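Local coordinates for 11S globulin seed storage protein (Amaranthus hypochondriacus, PDB 3QAC), which probably serves as a seed storage protein, a nutrient reservoir of the 11S globulin family whose subunits each contain two cupin domains, at residues R46-S51 with H345-C350; A70-Y75 with I162-A167; T308-F313 with L323-G328; N341-N346 with E404-Q409. One frame throughout, in Å; residues are numbered along the deposited sequence.

Contact 1 (R46-S51 with H345-C350)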
loop_
_atom_site.group_PDB
_atom_site.type_symbol
_atom_site.label_atom_id
_atom_site.label_comp_id
_atom_site.label_asym_id
_atom_site.label_seq_id
_atom_site.Cartn_x
_atom_site.Cartn_y
_atom_site.Cartn_z
ATOM N N ARG A 46 -13.217 12.794 -0.449
ATOM C CA ARG A 46 -12.087 12.672 0.448
ATOM C C ARG A 46 -12.033 11.230 0.945
ATOM O O ARG A 46 -10.973 10.620 1.005
ATOM C CB ARG A 46 -12.195 13.680 1.612
ATOM C CG ARG A 46 -12.024 15.132 1.164
ATOM C CD ARG A 46 -11.721 16.086 2.327
ATOM N NE ARG A 46 -12.943 16.481 3.027
ATOM C CZ ARG A 46 -13.256 16.075 4.253
ATOM N NH1 ARG A 46 -12.413 15.270 4.909
ATOM N NH2 ARG A 46 -14.401 16.472 4.823
ATOM N N CYS A 47 -13.195 10.695 1.295
ATOM C CA CYS A 47 -13.310 9.320 1.724
ATOM C C CYS A 47 -12.802 8.355 0.634
ATOM O O CYS A 47 -12.076 7.412 0.931
ATOM C CB CYS A 47 -14.768 9.004 2.057
ATOM S SG CYS A 47 -15.077 7.247 2.370
ATOM N N ALA A 48 -13.196 8.600 -0.619
ATOM C CA ALA A 48 -12.860 7.721 -1.733
ATOM C C ALA A 48 -11.432 7.958 -2.197
ATOM O O ALA A 48 -10.787 7.067 -2.732
ATOM C CB ALA A 48 -13.832 7.923 -2.882
ATOM N N GLY A 49 -10.933 9.167 -1.969
ATOM C CA GLY A 49 -9.570 9.503 -2.347
ATOM C C GLY A 49 -9.434 9.606 -3.850
ATOM O O GLY A 49 -8.472 9.112 -4.448
ATOM N N VAL A 50 -10.413 10.243 -4.476
ATOM C CA VAL A 50 -10.369 10.409 -5.913
ATOM C C VAL A 50 -10.824 11.790 -6.274
ATOM O O VAL A 50 -11.343 12.535 -5.439
ATOM C CB VAL A 50 -11.260 9.392 -6.628
ATOM C CG1 VAL A 50 -10.840 7.954 -6.258
ATOM C CG2 VAL A 50 -12.715 9.638 -6.293
ATOM N N SER A 51 -10.582 12.143 -7.520
ATOM C CA SER A 51 -11.138 13.349 -8.087
ATOM C C SER A 51 -11.763 12.932 -9.402
ATOM O O SER A 51 -11.410 11.910 -9.987
ATOM C CB SER A 51 -10.064 14.403 -8.308
ATOM O OG SER A 51 -9.527 14.863 -7.069
ATOM N N HIS A 345 -14.509 1.524 -3.326
ATOM C CA HIS A 345 -15.433 2.645 -3.445
ATOM C C HIS A 345 -15.925 2.633 -4.864
ATOM O O HIS A 345 -15.207 2.291 -5.791
ATOM C CB HIS A 345 -14.759 4.006 -3.184
ATOM C CG HIS A 345 -14.228 4.154 -1.798
ATOM N ND1 HIS A 345 -15.046 4.383 -0.710
ATOM C CD2 HIS A 345 -12.968 4.087 -1.314
ATOM C CE1 HIS A 345 -14.311 4.440 0.384
ATOM N NE2 HIS A 345 -13.047 4.272 0.046
ATOM N N ASN A 346 -17.152 3.065 -5.038
ATOM C CA ASN A 346 -17.723 3.077 -6.348
ATOM C C ASN A 346 -18.136 4.489 -6.722
ATOM O O ASN A 346 -19.056 5.056 -6.121
ATOM C CB ASN A 346 -18.925 2.161 -6.328
ATOM C CG ASN A 346 -19.376 1.833 -7.678
ATOM O OD1 ASN A 346 -19.397 2.702 -8.538
ATOM N ND2 ASN A 346 -19.723 0.566 -7.907
ATOM N N ILE A 347 -17.452 5.078 -7.687
ATOM C CA ILE A 347 -17.854 6.394 -8.133
ATOM C C ILE A 347 -18.775 6.156 -9.295
ATOM O O ILE A 347 -18.331 5.937 -10.415
ATOM C CB ILE A 347 -16.678 7.317 -8.525
ATOM C CG1 ILE A 347 -15.852 7.683 -7.296
ATOM C CG2 ILE A 347 -17.198 8.615 -9.119
ATOM C CD1 ILE A 347 -15.159 6.475 -6.617
ATOM N N MET A 348 -20.066 6.146 -9.002
ATOM C CA MET A 348 -21.057 5.926 -10.031
ATOM C C MET A 348 -21.515 7.210 -10.701
ATOM O O MET A 348 -22.218 8.029 -10.114
ATOM C CB MET A 348 -22.278 5.220 -9.486
ATOM C CG MET A 348 -23.384 5.304 -10.504
ATOM S SD MET A 348 -24.797 4.383 -10.011
ATOM C CE MET A 348 -25.141 5.186 -8.461
ATOM N N TYR A 349 -21.112 7.349 -11.944
ATOM C CA TYR A 349 -21.460 8.460 -12.796
ATOM C C TYR A 349 -22.640 8.096 -13.675
ATOM O O TYR A 349 -22.628 7.047 -14.349
ATOM C CB TYR A 349 -20.286 8.687 -13.706
ATOM C CG TYR A 349 -20.474 9.770 -14.719
ATOM C CD1 TYR A 349 -20.378 11.111 -14.352
ATOM C CD2 TYR A 349 -20.700 9.463 -16.049
ATOM C CE1 TYR A 349 -20.521 12.106 -15.279
ATOM C CE2 TYR A 349 -20.845 10.466 -16.989
ATOM C CZ TYR A 349 -20.755 11.788 -16.588
ATOM O OH TYR A 349 -20.888 12.802 -17.504
ATOM N N CYS A 350 -23.654 8.952 -13.695
ATOM C CA CYS A 350 -24.796 8.684 -14.555
ATOM C C CYS A 350 -24.538 9.161 -15.964
ATOM O O CYS A 350 -24.293 10.342 -16.202
ATOM C CB CYS A 350 -26.074 9.318 -14.035
ATOM S SG CYS A 350 -27.435 9.014 -15.180
#
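With its first torsion at -63°, His345 sets CG opposite its own carbonyl carbon and sends the imidazole over Ala48 at the end of helix 43-48, while Cys47 at 171° swings SG round to the ring's CE1 corner. Ala48 meets the ring through its backbone as much as its methyl: CA stands over one face, 3.8 Å from the centroid of His345, an on-face CH-pi contact displaced toward the rim. A small residue suits this place, since the ring comes down almost onto the helix backbone. Cys47 SG approaches obliquely, 3.5 Å from His345 CE1; the same sulfur is tied by disulfide to Cys14, so its position is fixed covalently. Beyond the ring the contact turns apolar. Ala48 CB lies 4.2 Å from Ile347 CD1, and Val50 CG2 reaches Ile347 CG1 at 3.8 Å, the two branched chains lying alongside, each heading past the other. Strand 158-164 of the N-terminal cupin closes over this patch, Leu163 touching both Val50 and Ile347. The ring's polar end looks outward across the subunit boundary, for NE2 is hydrogen-bonded to Gln172 O of the second subunit. With alanine in place of the histidine, that carbonyl would probably lose its partner and a gap would open over Ala48 CA. The chemistry is thus divided: branched aliphatic groups join the two cupin domains by dispersion, whereas the buried imidazole spends a face on the helix and a nitrogen on the neighbouring subunit, linking the packing within the chain to the assembly.

Contact 2 (A70-Y75 with I162-A167)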
loop_
_atom_site.group_PDB
_atom_site.type_symbol
_atom_site.label_atom_id
_atom_site.label_comp_id
_atom_site.label_asym_id
_atom_site.label_seq_id
_atom_site.Cartn_x
_atom_site.Cartn_y
_atom_site.Cartn_z
ATOM N N ALA A 70 -1.183 10.690 -10.520
ATOM C CA ALA A 70 -2.152 9.617 -10.249
ATOM C C ALA A 70 -2.595 8.870 -11.515
ATOM O O ALA A 70 -2.687 9.470 -12.583
ATOM C CB ALA A 70 -3.364 10.173 -9.533
ATOM N N PRO A 71 -2.895 7.559 -11.393
ATOM C CA PRO A 71 -3.429 6.793 -12.522
ATOM C C PRO A 71 -4.845 7.270 -12.792
ATOM O O PRO A 71 -5.501 7.766 -11.878
ATOM C CB PRO A 71 -3.501 5.350 -11.987
ATOM C CG PRO A 71 -2.918 5.366 -10.622
ATOM C CD PRO A 71 -2.920 6.783 -10.146
ATOM N N GLU A 72 -5.316 7.108 -14.018
ATOM C CA GLU A 72 -6.648 7.558 -14.367
ATOM C C GLU A 72 -7.376 6.459 -15.075
ATOM O O GLU A 72 -6.779 5.676 -15.799
ATOM C CB GLU A 72 -6.591 8.738 -15.321
ATOM C CG GLU A 72 -5.767 9.898 -14.849
ATOM C CD GLU A 72 -5.848 11.019 -15.829
ATOM O OE1 GLU A 72 -5.668 10.750 -17.032
ATOM O OE2 GLU A 72 -6.133 12.159 -15.413
ATOM N N LEU A 73 -8.675 6.440 -14.861
ATOM C CA LEU A 73 -9.591 5.570 -15.536
ATOM C C LEU A 73 -10.468 6.507 -16.321
ATOM O O LEU A 73 -11.111 7.391 -15.748
ATOM C CB LEU A 73 -10.426 4.822 -14.509
ATOM C CG LEU A 73 -10.616 3.338 -14.767
ATOM C CD1 LEU A 73 -9.266 2.698 -15.053
ATOM C CD2 LEU A 73 -11.272 2.698 -13.566
ATOM N N ILE A 74 -10.490 6.322 -17.632
ATOM C CA ILE A 74 -11.197 7.219 -18.523
ATOM C C ILE A 74 -12.342 6.497 -19.236
ATOM O O ILE A 74 -12.161 5.430 -19.813
ATOM C CB ILE A 74 -10.240 7.773 -19.563
ATOM C CG1 ILE A 74 -9.026 8.398 -18.862
ATOM C CG2 ILE A 74 -10.951 8.771 -20.437
ATOM C CD1 ILE A 74 -7.808 8.588 -19.714
ATOM N N TYR A 75 -13.533 7.073 -19.176
ATOM C CA TYR A 75 -14.630 6.577 -19.975
ATOM C C TYR A 75 -14.964 7.615 -21.034
ATOM O O TYR A 75 -15.143 8.797 -20.730
ATOM C CB TYR A 75 -15.845 6.275 -19.114
ATOM C CG TYR A 75 -17.064 5.866 -19.905
ATOM C CD1 TYR A 75 -17.150 4.609 -20.475
ATOM C CD2 TYR A 75 -18.137 6.727 -20.057
ATOM C CE1 TYR A 75 -18.253 4.226 -21.192
ATOM C CE2 TYR A 75 -19.255 6.350 -20.770
ATOM C CZ TYR A 75 -19.307 5.102 -21.334
ATOM O OH TYR A 75 -20.413 4.717 -22.045
ATOM N N ILE A 162 -13.351 11.218 -16.381
ATOM C CA ILE A 162 -12.064 10.793 -15.896
ATOM C C ILE A 162 -12.059 10.649 -14.387
ATOM O O ILE A 162 -12.261 11.620 -13.659
ATOM C CB ILE A 162 -11.017 11.802 -16.347
ATOM C CG1 ILE A 162 -11.061 11.915 -17.877
ATOM C CG2 ILE A 162 -9.639 11.425 -15.828
ATOM C CD1 ILE A 162 -10.139 12.953 -18.468
ATOM N N LEU A 163 -11.866 9.429 -13.910
ATOM C CA LEU A 163 -11.556 9.241 -12.506
ATOM C C LEU A 163 -10.051 9.352 -12.306
ATOM O O LEU A 163 -9.260 8.681 -12.999
ATOM C CB LEU A 163 -12.046 7.892 -11.996
ATOM C CG LEU A 163 -11.625 7.704 -10.538
ATOM C CD1 LEU A 163 -12.789 7.991 -9.617
ATOM C CD2 LEU A 163 -11.097 6.306 -10.303
ATOM N N ILE A 164 -9.664 10.207 -11.362
ATOM C CA ILE A 164 -8.262 10.396 -11.011
ATOM C C ILE A 164 -8.036 9.871 -9.611
ATOM O O ILE A 164 -8.542 10.432 -8.639
ATOM C CB ILE A 164 -7.842 11.862 -11.049
ATOM C CG1 ILE A 164 -8.324 12.527 -12.342
ATOM C CG2 ILE A 164 -6.331 11.979 -10.894
ATOM C CD1 ILE A 164 -7.998 13.985 -12.411
ATOM N N ASP A 165 -7.270 8.790 -9.504
ATOM C CA ASP A 165 -7.203 8.060 -8.254
ATOM C C ASP A 165 -6.034 8.544 -7.418
ATOM O O ASP A 165 -4.991 7.885 -7.338
ATOM C CB ASP A 165 -7.098 6.565 -8.526
ATOM C CG ASP A 165 -6.956 5.773 -7.265
ATOM O OD1 ASP A 165 -7.386 6.311 -6.224
ATOM O OD2 ASP A 165 -6.416 4.635 -7.311
ATOM N N THR A 166 -6.226 9.701 -6.789
ATOM C CA THR A 166 -5.164 10.397 -6.090
ATOM C C THR A 166 -4.667 9.562 -4.930
ATOM O O THR A 166 -3.515 9.670 -4.547
ATOM C CB THR A 166 -5.662 11.748 -5.575
ATOM O OG1 THR A 166 -6.950 11.565 -4.990
ATOM C CG2 THR A 166 -5.822 12.717 -6.713
ATOM N N ALA A 167 -5.531 8.722 -4.378
ATOM C CA ALA A 167 -5.138 7.853 -3.273
ATOM C C ALA A 167 -4.412 6.565 -3.711
ATOM O O ALA A 167 -4.074 5.730 -2.879
ATOM C CB ALA A 167 -6.353 7.499 -2.430
#
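Two neighbouring antiparallel strands of the N-terminal cupin sheet, 72-78 and 158-164, meet here, the paired segments running at 170° to each other. Leu73 and Leu163 form the hydrogen-bonded pair: Leu73 N gives to Leu163 O at 3.0 Å, and Leu163 N returns to Leu73 O at 2.8 Å. The pairing outlasts the strand, for Asp165 N reaches Pro71 O at 3.1 Å in a nearly straight bond before the inverse gamma turn centred on Asp165 leads the chain away. Proline is tolerated there because this pair uses only its carbonyl; the ring nitrogen has no hydrogen to give. On the face of Glu72, Ile74, Ile162 and Ile164 the residues are mainly branched and apolar. Ile74 CG2 lies 4.1 Å from Ile162 CG1, the two side chains lying abreast, and Ala70 CB sits 3.7 Å from Ile164 CG2. Glu72 starts beside its backbone N (chi1 -54°) and then extends, which carries the carboxylate across Ile162, with OE2 at 3.6 Å from the CG2 methyl. That oxygen forms a salt bridge with Arg180, outside the strand pair. Replacing Glu72 by a leucine would probably leave the Arg180 guanidinium without its charged mate. Leu73 and Leu163 lie on the other face, where both pack on Phe400 of the C-terminal cupin. One face of the strand pair therefore supplies an apolar surface between the domains, and the other holds the buried Glu72 carboxylate, whose attraction to Arg180 its aliphatic surroundings are likely to strengthen by keeping water away.

Contact 3 (T308-F313 with L323-G328)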
loop_
_atom_site.group_PDB
_atom_site.type_symbol
_atom_site.label_atom_id
_atom_site.label_comp_id
_atom_site.label_asym_id
_atom_site.label_seq_id
_atom_site.Cartn_x
_atom_site.Cartn_y
_atom_site.Cartn_z
ATOM N N THR A 308 -21.404 -4.681 -17.369
ATOM C CA THR A 308 -20.188 -5.062 -18.068
ATOM C C THR A 308 -18.999 -4.588 -17.269
ATOM O O THR A 308 -18.872 -3.394 -16.999
ATOM C CB THR A 308 -20.136 -4.444 -19.469
ATOM O OG1 THR A 308 -21.216 -4.957 -20.248
ATOM C CG2 THR A 308 -18.832 -4.782 -20.155
ATOM N N THR A 309 -18.141 -5.519 -16.866
ATOM C CA THR A 309 -17.028 -5.161 -15.998
ATOM C C THR A 309 -15.718 -5.027 -16.748
ATOM O O THR A 309 -15.443 -5.770 -17.682
ATOM C CB THR A 309 -16.840 -6.152 -14.839
ATOM O OG1 THR A 309 -16.365 -7.402 -15.354
ATOM C CG2 THR A 309 -18.143 -6.375 -14.116
ATOM N N VAL A 310 -14.929 -4.037 -16.351
ATOM C CA VAL A 310 -13.549 -3.947 -16.781
ATOM C C VAL A 310 -12.688 -4.167 -15.555
ATOM O O VAL A 310 -12.726 -3.377 -14.597
ATOM C CB VAL A 310 -13.215 -2.573 -17.332
ATOM C CG1 VAL A 310 -11.842 -2.606 -17.993
ATOM C CG2 VAL A 310 -14.267 -2.145 -18.303
ATOM N N ASN A 311 -11.933 -5.255 -15.586
ATOM C CA ASN A 311 -10.976 -5.563 -14.540
ATOM C C ASN A 311 -9.681 -6.094 -15.142
ATOM O O ASN A 311 -9.379 -5.830 -16.293
ATOM C CB ASN A 311 -11.565 -6.532 -13.521
ATOM C CG ASN A 311 -11.980 -7.866 -14.140
ATOM O OD1 ASN A 311 -11.520 -8.241 -15.217
ATOM N ND2 ASN A 311 -12.852 -8.587 -13.445
ATOM N N SER A 312 -8.913 -6.814 -14.342
ATOM C CA SER A 312 -7.563 -7.209 -14.707
ATOM C C SER A 312 -7.519 -8.323 -15.752
ATOM O O SER A 312 -6.466 -8.594 -16.314
ATOM C CB SER A 312 -6.807 -7.673 -13.466
ATOM O OG SER A 312 -6.652 -6.622 -12.538
ATOM N N PHE A 313 -8.654 -8.967 -16.001
ATOM C CA PHE A 313 -8.716 -10.075 -16.959
ATOM C C PHE A 313 -8.955 -9.601 -18.389
ATOM O O PHE A 313 -8.297 -10.062 -19.313
ATOM C CB PHE A 313 -9.755 -11.110 -16.524
ATOM C CG PHE A 313 -9.622 -11.488 -15.086
ATOM C CD1 PHE A 313 -8.559 -12.273 -14.662
ATOM C CD2 PHE A 313 -10.522 -11.013 -14.143
ATOM C CE1 PHE A 313 -8.409 -12.598 -13.322
ATOM C CE2 PHE A 313 -10.390 -11.335 -12.800
ATOM C CZ PHE A 313 -9.327 -12.127 -12.387
ATOM N N LEU A 323 -7.315 -0.558 -10.297
ATOM C CA LEU A 323 -8.648 -0.014 -10.424
ATOM C C LEU A 323 -9.440 -0.973 -11.279
ATOM O O LEU A 323 -8.870 -1.817 -12.008
ATOM C CB LEU A 323 -8.614 1.361 -11.068
ATOM C CG LEU A 323 -7.763 2.352 -10.259
ATOM C CD1 LEU A 323 -7.414 3.553 -11.067
ATOM C CD2 LEU A 323 -8.480 2.756 -8.972
ATOM N N SER A 324 -10.756 -0.854 -11.177
ATOM C CA SER A 324 -11.640 -1.534 -12.086
ATOM C C SER A 324 -12.788 -0.606 -12.423
ATOM O O SER A 324 -12.840 0.529 -11.961
ATOM C CB SER A 324 -12.116 -2.867 -11.507
ATOM O OG SER A 324 -12.260 -2.792 -10.108
ATOM N N ALA A 325 -13.694 -1.087 -13.258
ATOM C CA ALA A 325 -14.770 -0.258 -13.764
ATOM C C ALA A 325 -15.915 -1.166 -14.153
ATOM O O ALA A 325 -15.733 -2.378 -14.319
ATOM C CB ALA A 325 -14.305 0.543 -14.959
ATOM N N ALA A 326 -17.107 -0.591 -14.250
ATOM C CA ALA A 326 -18.233 -1.289 -14.847
ATOM C C ALA A 326 -19.137 -0.295 -15.538
ATOM O O ALA A 326 -19.189 0.888 -15.176
ATOM C CB ALA A 326 -18.997 -2.060 -13.809
ATOM N N LYS A 327 -19.840 -0.770 -16.548
ATOM C CA LYS A 327 -20.917 0.006 -17.115
ATOM C C LYS A 327 -22.206 -0.763 -16.926
ATOM O O LYS A 327 -22.242 -1.991 -17.073
ATOM C CB LYS A 327 -20.690 0.307 -18.583
ATOM C CG LYS A 327 -21.940 0.848 -19.240
ATOM C CD LYS A 327 -21.651 2.017 -20.146
ATOM C CE LYS A 327 -22.928 2.436 -20.869
ATOM N NZ LYS A 327 -22.662 3.276 -22.058
ATOM N N GLY A 328 -23.256 -0.046 -16.559
ATOM C CA GLY A 328 -24.541 -0.665 -16.354
ATOM C C GLY A 328 -25.592 -0.015 -17.222
ATOM O O GLY A 328 -25.600 1.209 -17.392
HETATM O O HOH W 1 -23.016 -2.718 -19.946
#
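Lys327 O is gripped twice: Thr308 N donates to it at 2.8 Å, and a water donates at 3.1 Å. The same water is hydrogen-bonded to Thr308 OG1, which it can reach because the first torsion of Thr308 (-63°) places the hydroxyl beside its own backbone N. This is an antiparallel pairing of strands 305-310 and 324-330 in a sheet of the C-terminal cupin. Lys327 N answers to Thr308 O at 2.8 Å, completing one hydrogen-bonded pair, and Val310 with Ala325 makes the next. There Val310 N comes within 2.7 Å of Ala325 O; Ala325 N gives to Val310 O in return. Small residues suit the second strand: Val310 CB rests 4.1 Å from Ala325 CB, and Ala326 CB lies near Thr308 O. Lys327 sends its long chain away from the first strand to a salt bridge with Asp292 and a hydrogen bond with Tyr75 of the N-terminal cupin, so its buried charge is paired. Ser324, whose CB packs on Val310 O, uses OG instead on the loop beyond strand 394-401, bonding to Ser403 O and Ala406 N. Past the strand end, Asn311 suits the bend because its short amide can fold back onto the chain: in this Asx turn, Phe313 N donates to Asn311 OD1 at 3.1 Å.

Contact 4 (N341-N346 with E404-Q409)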
loop_
_atom_site.group_PDB
_atom_site.type_symbol
_atom_site.label_atom_id
_atom_site.label_comp_id
_atom_site.label_asym_id
_atom_site.label_seq_id
_atom_site.Cartn_x
_atom_site.Cartn_y
_atom_site.Cartn_z
ATOM N N ASN A 341 -20.515 -3.338 -2.614
ATOM C CA ASN A 341 -19.225 -3.664 -3.157
ATOM C C ASN A 341 -18.297 -4.082 -2.023
ATOM O O ASN A 341 -18.178 -3.366 -1.006
ATOM C CB ASN A 341 -18.696 -2.465 -3.923
ATOM C CG ASN A 341 -19.635 -2.049 -5.067
ATOM O OD1 ASN A 341 -19.464 -2.499 -6.207
ATOM N ND2 ASN A 341 -20.643 -1.206 -4.761
ATOM N N LEU A 342 -17.653 -5.241 -2.193
ATOM C CA LEU A 342 -16.849 -5.839 -1.121
ATOM C C LEU A 342 -15.580 -5.081 -0.875
ATOM O O LEU A 342 -15.132 -4.960 0.265
ATOM C CB LEU A 342 -16.410 -7.269 -1.442
ATOM C CG LEU A 342 -17.319 -8.453 -1.756
ATOM C CD1 LEU A 342 -16.908 -9.664 -0.909
ATOM C CD2 LEU A 342 -18.789 -8.151 -1.643
ATOM N N ASN A 343 -14.978 -4.585 -1.946
ATOM C CA ASN A 343 -13.574 -4.222 -1.862
ATOM C C ASN A 343 -13.212 -2.802 -2.278
ATOM O O ASN A 343 -12.057 -2.405 -2.195
ATOM C CB ASN A 343 -12.717 -5.259 -2.623
ATOM C CG ASN A 343 -13.441 -5.851 -3.816
ATOM O OD1 ASN A 343 -14.304 -5.206 -4.422
ATOM N ND2 ASN A 343 -13.101 -7.093 -4.161
ATOM N N ALA A 344 -14.187 -2.030 -2.713
ATOM C CA ALA A 344 -13.868 -0.817 -3.444
ATOM C C ALA A 344 -14.944 0.266 -3.274
ATOM O O ALA A 344 -16.136 -0.042 -3.089
ATOM C CB ALA A 344 -13.688 -1.147 -4.928
ATOM N N HIS A 345 -14.509 1.524 -3.326
ATOM C CA HIS A 345 -15.433 2.645 -3.445
ATOM C C HIS A 345 -15.925 2.633 -4.864
ATOM O O HIS A 345 -15.207 2.291 -5.791
ATOM C CB HIS A 345 -14.759 4.006 -3.184
ATOM C CG HIS A 345 -14.228 4.154 -1.798
ATOM N ND1 HIS A 345 -15.046 4.383 -0.710
ATOM C CD2 HIS A 345 -12.968 4.087 -1.314
ATOM C CE1 HIS A 345 -14.311 4.440 0.384
ATOM N NE2 HIS A 345 -13.047 4.272 0.046
ATOM N N ASN A 346 -17.152 3.065 -5.038
ATOM C CA ASN A 346 -17.723 3.077 -6.348
ATOM C C ASN A 346 -18.136 4.489 -6.722
ATOM O O ASN A 346 -19.056 5.056 -6.121
ATOM C CB ASN A 346 -18.925 2.161 -6.328
ATOM C CG ASN A 346 -19.376 1.833 -7.678
ATOM O OD1 ASN A 346 -19.397 2.702 -8.538
ATOM N ND2 ASN A 346 -19.723 0.566 -7.907
ATOM N N GLU A 404 -8.603 -3.186 -7.584
ATOM C CA GLU A 404 -8.448 -4.194 -8.607
ATOM C C GLU A 404 -9.633 -5.153 -8.532
ATOM O O GLU A 404 -10.069 -5.519 -7.449
ATOM C CB GLU A 404 -7.125 -4.930 -8.393
ATOM C CG GLU A 404 -6.991 -6.184 -9.227
ATOM C CD GLU A 404 -5.556 -6.628 -9.386
ATOM O OE1 GLU A 404 -4.746 -6.367 -8.457
ATOM O OE2 GLU A 404 -5.241 -7.235 -10.442
ATOM N N ASN A 405 -10.179 -5.529 -9.680
ATOM C CA ASN A 405 -11.249 -6.521 -9.703
ATOM C C ASN A 405 -12.178 -6.320 -8.525
ATOM O O ASN A 405 -12.366 -7.234 -7.713
ATOM C CB ASN A 405 -10.686 -7.936 -9.601
ATOM C CG ASN A 405 -9.429 -8.129 -10.413
ATOM O OD1 ASN A 405 -8.415 -8.581 -9.885
ATOM N ND2 ASN A 405 -9.488 -7.804 -11.700
ATOM N N ALA A 406 -12.723 -5.114 -8.405
ATOM C CA ALA A 406 -13.751 -4.857 -7.416
ATOM C C ALA A 406 -14.847 -5.893 -7.634
ATOM O O ALA A 406 -15.203 -6.218 -8.761
ATOM C CB ALA A 406 -14.306 -3.438 -7.566
ATOM N N MET A 407 -15.365 -6.417 -6.540
ATOM C CA MET A 407 -16.366 -7.448 -6.588
ATOM C C MET A 407 -17.523 -6.896 -5.804
ATOM O O MET A 407 -17.309 -6.249 -4.787
ATOM C CB MET A 407 -15.850 -8.661 -5.836
ATOM C CG MET A 407 -16.438 -9.959 -6.278
ATOM S SD MET A 407 -15.177 -10.849 -7.204
ATOM C CE MET A 407 -15.808 -10.709 -8.884
ATOM N N PHE A 408 -18.744 -7.158 -6.239
ATOM C CA PHE A 408 -19.866 -6.766 -5.423
ATOM C C PHE A 408 -20.682 -7.980 -5.070
ATOM O O PHE A 408 -20.458 -9.049 -5.612
ATOM C CB PHE A 408 -20.720 -5.707 -6.113
ATOM C CG PHE A 408 -21.479 -6.214 -7.297
ATOM C CD1 PHE A 408 -22.664 -6.902 -7.135
ATOM C CD2 PHE A 408 -21.025 -5.976 -8.574
ATOM C CE1 PHE A 408 -23.379 -7.351 -8.235
ATOM C CE2 PHE A 408 -21.733 -6.435 -9.682
ATOM C CZ PHE A 408 -22.910 -7.111 -9.510
ATOM N N GLN A 409 -21.616 -7.819 -4.143
ATOM C CA GLN A 409 -22.507 -8.897 -3.795
ATOM C C GLN A 409 -23.921 -8.386 -3.784
ATOM O O GLN A 409 -24.250 -7.454 -3.042
ATOM C CB GLN A 409 -22.171 -9.485 -2.422
ATOM C CG GLN A 409 -23.333 -10.282 -1.835
ATOM C CD GLN A 409 -22.894 -11.370 -0.862
ATOM O OE1 GLN A 409 -22.527 -12.466 -1.273
ATOM N NE2 GLN A 409 -22.951 -11.073 0.432
#
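Asn341 and Phe408 face each other as an antiparallel non-hydrogen-bonded pair with CA atoms 3.9 Å apart, and just beyond them Leu342 N donates to Met407 O at 2.8 Å. From this point the loop 341-346 swings across the approach to strand 408-410. The side chains of the close pair cross obliquely. Asn341 OD1 lies 3.4 Å from Phe408 CB, and the amide plane is turned 68° from that of the ring. With chi1 at 70° the ring of Phe408 sits between its own N and carbonyl carbon, leading it away from Asn341 to an edge-to-face meeting with His339. Leu342 puts its CD2 branch across Gln409, 3.7 Å from CB, while its CG passes the Met407 CB at 4.3 Å; a branched leucine suits a place where one side chain must touch the aliphatic base of two neighbours. Farther along, Asn343 lies athwart Met407, and its CG lies 3.7 Å from Ala406 CA. Ala344 CB and Ala406 CB then meet methyl to methyl at 3.5 Å; alanine suits both places, since the methyls are already in contact. Lys401 of strand 394-401 packs against both Asn341 and Ala406. Toward the second subunit, Leu342, Met407 and Gln409 all touch its Pro88, and at the other end the loop leads into strand 346-351.

The four contacts surround the junction of the two cupin domains. Contact 2 lies in the N-terminal domain, contacts 3 and 4 in the C-terminal one, and contact 1 joins the two, closing a chain loop within which contacts 2 and 3 follow in series. Contact 4 begins where contact 1 ends, sharing His345 and Asn346, their centres about 12 Å apart. Centres of contacts 2 and 3, about 14 Å apart, are bridged by Tyr75 with Lys327. Contacts 1 and 3 reach the same sheet through strands 346-351 and 324-330. Contacts 1 and 4 also meet the second subunit, so both the inter-domain packing of contact 1 and the loop of contact 4 lie beside a subunit boundary.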